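Local atomic coordinates of BauA (Acinetobacter baumannii, PDB entry 6HCP), a protein that serves as the outer-membrane receptor for ferric preacinetobactin and probably carries this siderophore into the cell as a TonB-dependent transporter. Residues Y105-A110 with G562-F567; S90-G95 with K606-L611. One frame throughout, in Å; residues are numbered along the deposited sequence. Where two conformers were deposited one is given.

Interaction 1 (Y105-A110 with G562-F567). With C8E ((hydroxyethyloxy)tri(ethyloxy)octane), chain B.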
# COMPACT_ATOMS: atom_id res chain seq x y z
N TYR A 105 2.44 27.28 -11.77
CA TYR A 105 1.77 28.17 -12.67
C TYR A 105 0.47 28.64 -12.02
O TYR A 105 -0.19 27.86 -11.32
CB TYR A 105 1.44 27.46 -13.98
CG TYR A 105 2.62 26.98 -14.78
CD1 TYR A 105 3.30 25.82 -14.44
CD2 TYR A 105 2.94 27.58 -15.99
CE1 TYR A 105 4.36 25.36 -15.19
CE2 TYR A 105 4.06 27.18 -16.71
CZ TYR A 105 4.73 26.03 -16.35
OH TYR A 105 5.77 25.61 -17.10
N ILE A 106 0.08 29.88 -12.30
CA ILE A 106 -1.21 30.43 -11.91
C ILE A 106 -1.89 30.96 -13.18
O ILE A 106 -1.26 31.68 -13.96
CB ILE A 106 -1.03 31.53 -10.83
CG1 ILE A 106 -0.23 31.03 -9.63
CG2 ILE A 106 -2.39 32.07 -10.42
CD1 ILE A 106 0.08 32.07 -8.58
N ARG A 107 -3.14 30.54 -13.41
CA ARG A 107 -3.89 30.87 -14.62
C ARG A 107 -3.05 30.56 -15.86
O ARG A 107 -3.15 31.25 -16.89
CB ARG A 107 -4.32 32.34 -14.59
CG ARG A 107 -5.47 32.58 -13.63
CD ARG A 107 -6.16 33.92 -13.80
NE ARG A 107 -7.34 33.98 -12.97
CZ ARG A 107 -8.09 35.06 -12.78
NH1 ARG A 107 -7.67 36.25 -13.18
NH2 ARG A 107 -9.20 34.94 -12.06
N GLY A 108 -2.26 29.49 -15.77
CA GLY A 108 -1.55 28.93 -16.91
C GLY A 108 -0.28 29.67 -17.28
O GLY A 108 0.31 29.37 -18.32
N TYR A 109 0.16 30.61 -16.44
CA TYR A 109 1.43 31.29 -16.62
C TYR A 109 2.34 31.06 -15.42
O TYR A 109 1.87 31.02 -14.28
CB TYR A 109 1.22 32.80 -16.76
CG TYR A 109 0.64 33.23 -18.08
CD1 TYR A 109 1.34 33.06 -19.26
CD2 TYR A 109 -0.64 33.76 -18.15
CE1 TYR A 109 0.81 33.46 -20.47
CE2 TYR A 109 -1.20 34.12 -19.36
CZ TYR A 109 -0.46 34.01 -20.51
OH TYR A 109 -0.97 34.45 -21.70
N ALA A 110 3.64 31.02 -15.67
CA ALA A 110 4.62 30.85 -14.61
C ALA A 110 4.42 31.94 -13.55
O ALA A 110 4.12 33.09 -13.87
CB ALA A 110 6.02 30.88 -15.17
N GLY A 562 -9.66 31.31 -19.75
CA GLY A 562 -10.00 30.35 -18.75
C GLY A 562 -11.33 30.62 -18.09
O GLY A 562 -11.81 31.76 -18.05
N ILE A 563 -11.88 29.56 -17.51
CA ILE A 563 -13.04 29.61 -16.65
C ILE A 563 -12.72 28.80 -15.39
O ILE A 563 -12.17 27.70 -15.47
CB ILE A 563 -14.27 29.04 -17.38
CG1 ILE A 563 -14.65 29.86 -18.61
CG2 ILE A 563 -15.44 28.89 -16.42
CD1 ILE A 563 -15.57 29.12 -19.55
N GLU A 564 -13.07 29.37 -14.23
CA GLU A 564 -12.73 28.83 -12.90
C GLU A 564 -14.01 28.77 -12.05
O GLU A 564 -14.68 29.78 -11.90
CB GLU A 564 -11.72 29.74 -12.20
CG GLU A 564 -10.53 30.20 -13.04
CD GLU A 564 -9.85 31.47 -12.54
OE1 GLU A 564 -8.64 31.43 -12.24
OE2 GLU A 564 -10.54 32.49 -12.43
N TRP A 565 -14.32 27.59 -11.47
CA TRP A 565 -15.31 27.48 -10.42
C TRP A 565 -14.62 26.91 -9.19
O TRP A 565 -14.05 25.83 -9.27
CB TRP A 565 -16.50 26.61 -10.84
CG TRP A 565 -17.43 26.32 -9.71
CD1 TRP A 565 -17.83 27.17 -8.71
CD2 TRP A 565 -18.09 25.07 -9.43
NE1 TRP A 565 -18.64 26.52 -7.82
CE2 TRP A 565 -18.84 25.24 -8.25
CE3 TRP A 565 -18.12 23.82 -10.07
CZ2 TRP A 565 -19.60 24.21 -7.69
CZ3 TRP A 565 -18.84 22.80 -9.50
CH2 TRP A 565 -19.58 22.99 -8.33
N SER A 566 -14.57 27.67 -8.10
CA SER A 566 -13.95 27.16 -6.88
C SER A 566 -14.82 27.50 -5.66
O SER A 566 -15.76 28.30 -5.75
CB SER A 566 -12.54 27.65 -6.72
OG SER A 566 -12.52 29.05 -6.68
N PHE A 567 -14.51 26.85 -4.54
CA PHE A 567 -15.34 26.97 -3.34
C PHE A 567 -14.49 26.62 -2.13
O PHE A 567 -13.46 25.94 -2.24
CB PHE A 567 -16.58 26.08 -3.45
CG PHE A 567 -16.32 24.71 -4.04
CD1 PHE A 567 -15.75 23.72 -3.27
CD2 PHE A 567 -16.52 24.47 -5.39
CE1 PHE A 567 -15.42 22.50 -3.83
CE2 PHE A 567 -16.20 23.24 -5.94
CZ PHE A 567 -15.62 22.27 -5.16
C1 C8E B . -13.02 29.10 -22.44
C2 C8E B . -12.66 30.41 -21.76
C3 C8E B . -13.73 31.48 -21.91
C4 C8E B . -13.19 32.89 -21.67
C5 C8E B . -13.52 33.79 -22.86
C6 C8E B . -13.02 35.21 -22.62
C7 C8E B . -13.34 35.71 -21.21
C8 C8E B . -13.17 37.22 -21.11
O9 C8E B . -13.77 37.67 -19.90
C10 C8E B . -13.53 39.07 -19.68
C11 C8E B . -14.75 39.92 -20.05
O12 C8E B . -14.54 41.31 -19.71
C13 C8E B . -15.75 42.06 -19.53
C14 C8E B . -15.44 43.31 -18.71
O15 C8E B . -14.03 43.52 -18.59
C16 C8E B . -13.60 44.75 -19.21
C17 C8E B . -12.83 45.63 -18.23
O18 C8E B . -13.67 46.11 -17.17
C19 C8E B . -14.20 47.42 -17.42
C20 C8E B . -14.78 47.98 -16.14
O21 C8E B . -14.17 47.24 -15.08
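Glu-564 OE2 is gripped by Arg-107 NH2 at 2.8 Å and by the hydroxyl of Ser-529, with a weak third bond from Asn-63 ND2. The NH2 contact is the shorter half of a two-nitrogen salt bridge. In the other half, Arg-107 NE donates to Glu-564 OE1 at 3.0 Å. The guanidinium thus meets the carboxylate side-on, with one nitrogen to each oxygen. OE2 takes NH2 on its syn lone pair. OE1 lies almost in the guanidinium plane, but the two planar groups are turned 50° apart. The NE bond is the straighter of the two, at 155° against 132° for NH2. Glu-564 was modelled in two conformers; the bonds are described for one of them.

The contact joins the plug domain to the inner wall of the beta-barrel, the two parts of the TonB-dependent receptor fold. Arg-107 sits in a tight plug hairpin, at the second position of a type I' turn from Ile-106 to Tyr-109. Ile-106 N to Tyr-109 O (2.9 Å) and Tyr-109 N to Ile-106 O (3.1 Å) close this turn. From there the arginine chain runs extended to NE and crosses the glutamate chain at about a right angle. On the barrel strand, Glu-564 points to the plug. Its neighbour Ile-563 meets a detergent molecule instead, with CG1 3.8 Å from C2 of the C8E in the conformer described. A second carboxylate, that of Glu-514, forms another salt bridge with Arg-107 NH2, so this buried guanidinium is shared between two barrel acids.

Interaction 2 (S90-G95 with K606-L611). With C8E ((hydroxyethyloxy)tri(ethyloxy)octane), chain C.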
# COMPACT_ATOMS: atom_id res chain seq x y z
N SER A 90 -6.76 26.55 -10.42
CA SER A 90 -6.09 27.52 -11.27
C SER A 90 -4.58 27.53 -11.01
O SER A 90 -3.86 28.36 -11.58
CB SER A 90 -6.70 28.90 -11.07
OG SER A 90 -8.00 28.94 -11.65
N ILE A 91 -4.10 26.64 -10.13
CA ILE A 91 -2.67 26.53 -9.91
C ILE A 91 -2.21 25.13 -10.35
O ILE A 91 -2.89 24.15 -10.11
CB ILE A 91 -2.34 26.84 -8.44
CG1 ILE A 91 -2.82 28.27 -8.11
CG2 ILE A 91 -0.87 26.62 -8.15
CD1 ILE A 91 -2.37 28.81 -6.81
N TYR A 92 -1.09 25.09 -11.06
CA TYR A 92 -0.55 23.82 -11.54
C TYR A 92 0.91 23.70 -11.13
O TYR A 92 1.70 24.63 -11.33
CB TYR A 92 -0.66 23.70 -13.05
CG TYR A 92 -0.04 22.43 -13.59
CD1 TYR A 92 -0.63 21.20 -13.34
CD2 TYR A 92 1.18 22.45 -14.24
CE1 TYR A 92 -0.00 20.02 -13.70
CE2 TYR A 92 1.82 21.28 -14.62
CZ TYR A 92 1.20 20.06 -14.39
OH TYR A 92 1.85 18.92 -14.73
N THR A 93 1.28 22.52 -10.62
CA THR A 93 2.68 22.16 -10.40
C THR A 93 2.95 20.83 -11.10
O THR A 93 2.08 19.95 -11.16
CB THR A 93 3.04 22.10 -8.90
OG1 THR A 93 4.43 21.78 -8.80
CG2 THR A 93 2.22 21.08 -8.14
N ASN A 94 4.19 20.65 -11.56
CA ASN A 94 4.65 19.40 -12.11
C ASN A 94 4.81 18.36 -10.98
O ASN A 94 4.92 17.19 -11.27
CB ASN A 94 5.94 19.56 -12.90
CG ASN A 94 7.09 20.09 -12.09
OD1 ASN A 94 7.02 21.22 -11.56
ND2 ASN A 94 8.11 19.26 -11.91
N GLY A 95 4.98 18.80 -9.73
CA GLY A 95 4.83 17.91 -8.57
C GLY A 95 6.02 17.00 -8.28
O GLY A 95 5.90 16.06 -7.51
N LYS A 606 -5.13 21.54 -19.79
CA LYS A 606 -6.30 22.35 -20.12
C LYS A 606 -7.42 22.16 -19.09
O LYS A 606 -8.18 23.07 -18.85
CB LYS A 606 -6.80 22.03 -21.52
CG LYS A 606 -5.85 22.52 -22.60
CD LYS A 606 -6.33 22.22 -24.00
CE LYS A 606 -7.32 23.22 -24.53
NZ LYS A 606 -7.28 23.21 -26.01
N ASN A 607 -7.46 21.00 -18.44
CA ASN A 607 -8.55 20.71 -17.48
C ASN A 607 -7.92 20.35 -16.13
O ASN A 607 -7.08 19.48 -16.08
CB ASN A 607 -9.45 19.56 -17.96
CG ASN A 607 -10.03 19.79 -19.35
OD1 ASN A 607 -10.34 20.91 -19.71
ND2 ASN A 607 -10.40 18.73 -20.03
N GLN A 608 -8.51 20.88 -15.05
CA GLN A 608 -8.16 20.46 -13.69
C GLN A 608 -9.44 20.33 -12.86
O GLN A 608 -10.36 21.15 -12.98
CB GLN A 608 -7.25 21.46 -12.99
CG GLN A 608 -5.88 21.63 -13.62
CD GLN A 608 -4.94 22.28 -12.63
OE1 GLN A 608 -5.07 22.09 -11.43
NE2 GLN A 608 -4.19 23.25 -13.09
N ALA A 609 -9.45 19.32 -12.00
CA ALA A 609 -10.48 19.16 -11.00
C ALA A 609 -9.81 18.73 -9.69
O ALA A 609 -9.00 17.79 -9.68
CB ALA A 609 -11.47 18.11 -11.43
N LYS A 610 -10.04 19.52 -8.64
CA LYS A 610 -9.43 19.27 -7.36
C LYS A 610 -10.52 19.33 -6.29
O LYS A 610 -11.35 20.22 -6.31
CB LYS A 610 -8.33 20.29 -7.07
CG LYS A 610 -7.09 20.16 -7.93
CD LYS A 610 -6.07 21.27 -7.73
CE LYS A 610 -4.85 21.06 -8.60
NZ LYS A 610 -3.91 22.20 -8.51
N LEU A 611 -10.43 18.44 -5.30
CA LEU A 611 -11.33 18.49 -4.17
C LEU A 611 -10.62 17.95 -2.94
O LEU A 611 -10.05 16.86 -2.97
CB LEU A 611 -12.58 17.65 -4.48
CG LEU A 611 -13.64 17.63 -3.37
CD1 LEU A 611 -14.08 19.05 -3.05
CD2 LEU A 611 -14.83 16.78 -3.79
C1 C8E C . -16.46 25.87 -14.71
C2 C8E C . -16.49 24.42 -15.13
C3 C8E C . -15.12 23.93 -15.58
C4 C8E C . -15.20 22.44 -15.92
C5 C8E C . -13.83 21.83 -16.21
C6 C8E C . -13.84 20.32 -16.01
C7 C8E C . -12.42 19.76 -16.00
C8 C8E C . -12.31 18.38 -15.35
O9 C8E C . -11.29 17.59 -15.95
C10 C8E C . -10.43 16.83 -15.09
C11 C8E C . -9.36 16.08 -15.87
O12 C8E C . -9.70 14.72 -16.16
C13 C8E C . -9.72 14.45 -17.59
C14 C8E C . -8.59 13.49 -18.06
O15 C8E C . -8.04 13.73 -19.39
C16 C8E C . -6.76 13.05 -19.63
C17 C8E C . -6.06 13.34 -20.99
O18 C8E C . -4.96 12.38 -21.11
O HOH W 1 -1.27 20.98 -9.30
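This contact belongs to the buried interface between the plug and the barrel of a TonB-dependent receptor. A short plug strand at Ile-91 and Tyr-92 meets two side chains from the barrel strand that carries Gln-608 and Lys-610. The main bond runs from Lys-610 NZ to the backbone oxygen Ile-91 O, at 2.7 Å. The ammonium nitrogen approaches at a C=O...N angle of 155°, tilted 25° from the carbonyl plane. The lysine chain is fully extended beyond CG, which carries NZ from the barrel wall to the plug backbone. A water bridges the two sides: it accepts from Lys-610 NZ at 3.0 Å and from Thr-93 N at 3.3 Å.

Gln-608 comes to the same carbonyl. Its NE2 gives Ile-91 O only a weak hydrogen bond of 3.4 Å. NE2 also rests 3.6 Å from Tyr-92 CB, with the amide and the tyrosine ring 75° apart. The ring's hydroxyl goes on to Arg-649. On the other face of the barrel strand, Asn-607 CB touches detergent, 3.4 Å from O9 of the C8E.

Lys-610 NZ also donates to the plug carbonyls of Ala-85 and Asp-88. Three carbonyl oxygens and a water thus lie round an ammonium with three N-H, so the bonds are probably shared among them. Its charge would probably polarise these carbonyls, and the grip depends on plug backbone rather than on plug side chains.

In the fold
Both interactions are buried, and both fasten the plug to the inside of the barrel. Their plug strands, 91-92 and 105-106, are neighbours in one small antiparallel sheet, where Tyr-92 O bonds to Tyr-105 N at 2.8 Å. Their barrel strands, 549-569 and 599-618, are separated by strand 575-590. Ser-90 OG of interaction 2 lies 2.6 Å from Glu-564 OE1 of interaction 1, a probable hydrogen bond that joins the two contacts. The chemistry differs in direction. In interaction 1 the plug supplies the positive charge to barrel acids. In interaction 2 the barrel supplies it, to uncharged plug carbonyls, with water and a weak amide bond in support.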